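Spore germination lipase LipC (Metagenome, PDB 6NKD) probably hydrolyses lipid esters as a GDSL-family serine hydrolase, with a likely part in spore germination. Local coordinates at residues K30-E35 and K201-G206; S11-V16 and P23-R28. One frame throughout, in Å; residues are numbered along the deposited sequence.

From the N terminus the chain of this SGNH (GDSL) hydrolase runs along strand 3-9 and turns through helix 11-14. Contact 2 then closes a six-residue loop by setting 11-16 against 23-28, at the start of helix 25-37. Further along that helix, 30-35 opens contact 1, which closes only after 165 residues, at the end of helix 192-204; distance in sequence thus says little about distance in space. The two contacts follow one another in series, neither nesting nor crossing, but they share helix 25-37. Leu202 CD1 packs 3.5 Å from Phe25 CD1, so the last helix, the first long helix and the turn that carries the probable nucleophile are joined.

Contact 1. Residues K30-E35 and K201-G206; sequences KRKMEE and KLRAAG. With SO4 (sulfate ion), chain D.
Arg203 meets Glu35 by charge and Lys32 by packing. Its NH1 donates a hydrogen bond of 2.8 Å to Glu35 OE2, within a salt bridge. The oxygen lies in the guanidinium plane but is met on its anti side, with the carboxylate turned 35° against the guanidinium. The aliphatic part of Lys32 crosses one face of the guanidinium at about a right angle, CG lying 3.5 Å above its plane. With CG anti to the carbonyl carbon (chi1 -58°), the methylenes pass over the guanidinium. The contact joins helices 25-37 and 192-204, the first long helix and the last helix of the parallel-sheet, flavodoxin-like fold of SGNH hydrolases. Lys32 NZ and Arg203 NH2 stand 3.9 Å apart; a water accepts from NZ and, weakly, from NH2, and the lysine's main partner, Glu196, probably offsets their like charges. Asp36 holds Arg203 NE. Farther round helix 25-37 is a sulfate, probably from the crystallisation liquor: Arg31 NH2 donates to its O4 (2.9 Å), and Gln68 of the second subunit binds it too. Lys30 NZ bonds weakly to the sulfate and forms a salt bridge with Glu34 OE2 (2.6 Å) from above the carboxylate plane.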
# COMPACT_ATOMS: atom_id res chain seq x y z
N LYS A 30 -15.45 3.86 -17.40
CA LYS A 30 -15.12 2.97 -18.51
C LYS A 30 -16.23 1.96 -18.76
O LYS A 30 -16.58 1.68 -19.91
CB LYS A 30 -13.79 2.27 -18.24
CG LYS A 30 -13.62 0.93 -18.95
CD LYS A 30 -12.25 0.34 -18.67
CE LYS A 30 -12.28 -1.18 -18.73
NZ LYS A 30 -12.77 -1.68 -20.04
N ARG A 31 -16.81 1.42 -17.68
CA ARG A 31 -17.89 0.44 -17.85
C ARG A 31 -19.13 1.08 -18.46
O ARG A 31 -19.78 0.48 -19.32
CB ARG A 31 -18.22 -0.20 -16.50
CG ARG A 31 -19.44 -1.11 -16.52
CD ARG A 31 -19.53 -1.95 -15.26
NE ARG A 31 -18.41 -2.88 -15.16
CZ ARG A 31 -18.29 -3.80 -14.20
NH1 ARG A 31 -19.23 -3.92 -13.27
NH2 ARG A 31 -17.24 -4.61 -14.18
N LYS A 32 -19.47 2.30 -18.03
CA LYS A 32 -20.62 2.98 -18.60
C LYS A 32 -20.36 3.42 -20.03
O LYS A 32 -21.29 3.47 -20.84
CB LYS A 32 -21.00 4.18 -17.73
CG LYS A 32 -21.30 3.82 -16.29
CD LYS A 32 -21.71 5.03 -15.48
CE LYS A 32 -21.86 4.66 -14.02
NZ LYS A 32 -23.16 5.11 -13.47
N MSE A 33 -19.11 3.74 -20.36
CA MSE A 33 -18.74 4.09 -21.72
C MSE A 33 -18.97 2.92 -22.65
O MSE A 33 -19.49 3.08 -23.76
CB MSE A 33 -17.27 4.53 -21.77
CG MSE A 33 -16.83 5.09 -23.11
SE MSE A 33 -14.91 5.40 -23.15
CE MSE A 33 -14.75 6.51 -21.56
N GLU A 34 -18.59 1.72 -22.20
CA GLU A 34 -18.86 0.51 -22.97
C GLU A 34 -20.35 0.27 -23.12
O GLU A 34 -20.82 -0.14 -24.19
CB GLU A 34 -18.20 -0.70 -22.30
CG GLU A 34 -16.69 -0.64 -22.19
CD GLU A 34 -16.11 -1.86 -21.51
OE1 GLU A 34 -16.88 -2.64 -20.92
OE2 GLU A 34 -14.87 -2.04 -21.57
N GLU A 35 -21.12 0.54 -22.06
CA GLU A 35 -22.56 0.28 -22.09
C GLU A 35 -23.28 1.26 -23.01
O GLU A 35 -24.22 0.89 -23.71
CB GLU A 35 -23.12 0.34 -20.67
CG GLU A 35 -24.60 0.02 -20.55
CD GLU A 35 -25.04 -0.13 -19.11
OE1 GLU A 35 -25.78 -1.09 -18.81
OE2 GLU A 35 -24.63 0.71 -18.27
N LYS A 201 -21.80 11.60 -13.65
CA LYS A 201 -21.74 12.93 -14.25
C LYS A 201 -20.98 12.91 -15.57
O LYS A 201 -21.29 13.70 -16.47
CB LYS A 201 -21.09 13.91 -13.27
CG LYS A 201 -21.39 15.37 -13.54
CD LYS A 201 -22.87 15.67 -13.35
CE LYS A 201 -23.13 17.17 -13.38
NZ LYS A 201 -24.58 17.49 -13.26
N LEU A 202 -19.99 12.02 -15.70
CA LEU A 202 -19.26 11.91 -16.96
C LEU A 202 -20.13 11.28 -18.04
O LEU A 202 -20.15 11.76 -19.18
CB LEU A 202 -17.98 11.10 -16.75
CG LEU A 202 -16.83 11.80 -16.03
CD1 LEU A 202 -15.90 10.78 -15.40
CD2 LEU A 202 -16.07 12.68 -17.00
N ARG A 203 -20.84 10.20 -17.71
CA ARG A 203 -21.74 9.58 -18.67
C ARG A 203 -22.85 10.54 -19.09
O ARG A 203 -23.28 10.52 -20.25
CB ARG A 203 -22.33 8.30 -18.08
CG ARG A 203 -23.84 8.16 -18.25
CD ARG A 203 -24.38 6.94 -17.51
NE ARG A 203 -24.07 5.69 -18.21
CZ ARG A 203 -24.49 4.50 -17.81
NH1 ARG A 203 -24.16 3.41 -18.50
NH2 ARG A 203 -25.23 4.38 -16.72
N ALA A 204 -23.30 11.40 -18.17
CA ALA A 204 -24.34 12.37 -18.49
C ALA A 204 -23.86 13.42 -19.48
O ALA A 204 -24.69 14.02 -20.18
CB ALA A 204 -24.84 13.04 -17.22
N ALA A 205 -22.55 13.65 -19.56
CA ALA A 205 -22.02 14.66 -20.47
C ALA A 205 -22.09 14.25 -21.93
O ALA A 205 -21.84 15.09 -22.80
CB ALA A 205 -20.57 14.99 -20.10
N GLY A 206 -22.43 13.00 -22.22
CA GLY A 206 -22.49 12.55 -23.60
C GLY A 206 -21.12 12.14 -24.12
O GLY A 206 -20.14 12.03 -23.38
S SO4 D . -15.44 -3.86 -17.41
O1 SO4 D . -14.21 -3.98 -18.19
O2 SO4 D . -15.33 -2.70 -16.52
O3 SO4 D . -16.57 -3.68 -18.31
O4 SO4 D . -15.64 -5.06 -16.61
O HOH W 1 -25.52 6.73 -14.36

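Contact 2. Residues S11-V16 and P23-R28; sequences SLTVGV and PGFVQR
Packing is led by Phe25, whose ring turns its edge to the Leu12 carbonyl, with CE2 3.3 Å from Leu12 O. The apolar contact between the two residues is made by the same CE2, 4.2 Å from Leu12 CB. Val26 lays CG1 over one face of that ring, while across the contact this methyl meets Thr13 CG2 at 3.8 Å. Thr13 CG2 is anti to its own N; the same torsion (chi1 -53°) sets OG1 beside the backbone N, and OG1 hydrogen-bonds to Thr78 OG1. Backbone-to-backbone packing follows: Gly15 CA and Gly24 CA come within 4.3 Å, an approach that the absence of side chains at both positions permits. No hydrogen bond crosses the contact; several polar links form within a segment. Gly24, the N-cap residue of helix 25-37, gives its N-H to Gln27 OE1 (2.8 Å), and Arg28 grips Pro23 O side-on with NE and NH1. Gly15, at positive phi, ends helix 11-14 in a Schellman motif, with Val16 N bonding to Ser11 O at 3.1 Å. Ser11, the probable nucleophile and the serine of the GDSL motif, stands at the start of this helix and hydrogen-bonds through OG to His189, consistent with a Ser-His-Asp catalytic triad.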
# COMPACT_ATOMS: atom_id res chain seq x y z
N SER A 11 -4.71 12.02 -7.28
CA SER A 11 -5.24 10.93 -6.47
C SER A 11 -6.65 10.53 -6.90
O SER A 11 -7.05 9.38 -6.69
CB SER A 11 -5.22 11.32 -4.99
OG SER A 11 -5.89 12.55 -4.78
N LEU A 12 -7.41 11.46 -7.49
CA LEU A 12 -8.75 11.12 -7.94
C LEU A 12 -8.71 10.09 -9.06
O LEU A 12 -9.49 9.13 -9.06
CB LEU A 12 -9.49 12.38 -8.39
CG LEU A 12 -9.66 13.52 -7.38
CD1 LEU A 12 -10.73 14.50 -7.85
CD2 LEU A 12 -9.97 12.99 -6.00
N THR A 13 -7.81 10.28 -10.03
CA THR A 13 -7.66 9.30 -11.10
C THR A 13 -7.11 7.98 -10.58
O THR A 13 -7.42 6.92 -11.13
CB THR A 13 -6.76 9.87 -12.21
OG1 THR A 13 -7.26 11.14 -12.63
CG2 THR A 13 -6.72 8.93 -13.41
N VAL A 14 -6.30 8.03 -9.52
CA VAL A 14 -5.85 6.80 -8.88
C VAL A 14 -7.03 6.07 -8.24
O VAL A 14 -7.11 4.84 -8.27
CB VAL A 14 -4.74 7.11 -7.86
CG1 VAL A 14 -4.42 5.87 -7.03
CG2 VAL A 14 -3.50 7.63 -8.55
N GLY A 15 -7.96 6.82 -7.67
CA GLY A 15 -9.07 6.25 -6.94
C GLY A 15 -8.90 6.21 -5.44
O GLY A 15 -9.51 5.36 -4.79
N VAL A 16 -8.08 7.09 -4.88
CA VAL A 16 -7.82 7.09 -3.44
C VAL A 16 -9.10 7.46 -2.70
O VAL A 16 -9.80 8.40 -3.08
CB VAL A 16 -6.67 8.05 -3.11
CG1 VAL A 16 -6.42 8.10 -1.60
CG2 VAL A 16 -5.41 7.65 -3.85
N PRO A 23 -12.91 -0.05 -7.49
CA PRO A 23 -12.94 0.81 -8.68
C PRO A 23 -13.22 2.27 -8.32
O PRO A 23 -14.19 2.58 -7.62
CB PRO A 23 -14.07 0.21 -9.53
CG PRO A 23 -14.92 -0.55 -8.56
CD PRO A 23 -13.97 -1.07 -7.52
N GLY A 24 -12.35 3.16 -8.80
CA GLY A 24 -12.57 4.58 -8.70
C GLY A 24 -13.52 5.06 -9.78
O GLY A 24 -14.29 4.28 -10.36
N PHE A 25 -13.46 6.36 -10.08
CA PHE A 25 -14.37 6.91 -11.08
C PHE A 25 -13.95 6.58 -12.50
O PHE A 25 -14.80 6.58 -13.40
CB PHE A 25 -14.51 8.43 -10.91
CG PHE A 25 -13.44 9.24 -11.61
CD1 PHE A 25 -13.62 9.68 -12.92
CD2 PHE A 25 -12.27 9.59 -10.96
CE1 PHE A 25 -12.65 10.43 -13.56
CE2 PHE A 25 -11.29 10.34 -11.60
CZ PHE A 25 -11.48 10.76 -12.90
N VAL A 26 -12.66 6.31 -12.74
CA VAL A 26 -12.20 6.14 -14.12
C VAL A 26 -12.66 4.81 -14.69
O VAL A 26 -12.96 4.71 -15.89
CB VAL A 26 -10.67 6.32 -14.21
CG1 VAL A 26 -10.23 7.57 -13.49
CG2 VAL A 26 -9.93 5.10 -13.67
N GLN A 27 -12.73 3.77 -13.86
CA GLN A 27 -13.17 2.46 -14.35
C GLN A 27 -14.67 2.27 -14.27
O GLN A 27 -15.23 1.47 -15.02
CB GLN A 27 -12.47 1.34 -13.57
CG GLN A 27 -12.17 1.66 -12.12
CD GLN A 27 -10.81 2.29 -11.93
OE1 GLN A 27 -10.63 3.15 -11.07
NE2 GLN A 27 -9.84 1.86 -12.73
N ARG A 28 -15.35 2.99 -13.37
CA ARG A 28 -16.81 3.05 -13.44
C ARG A 28 -17.26 3.82 -14.67
O ARG A 28 -18.29 3.49 -15.27
CB ARG A 28 -17.37 3.68 -12.16
CG ARG A 28 -17.06 2.90 -10.90
CD ARG A 28 -17.36 3.72 -9.65
NE ARG A 28 -16.79 3.11 -8.46
CZ ARG A 28 -17.46 2.33 -7.61
NH1 ARG A 28 -16.85 1.82 -6.55
NH2 ARG A 28 -18.74 2.07 -7.83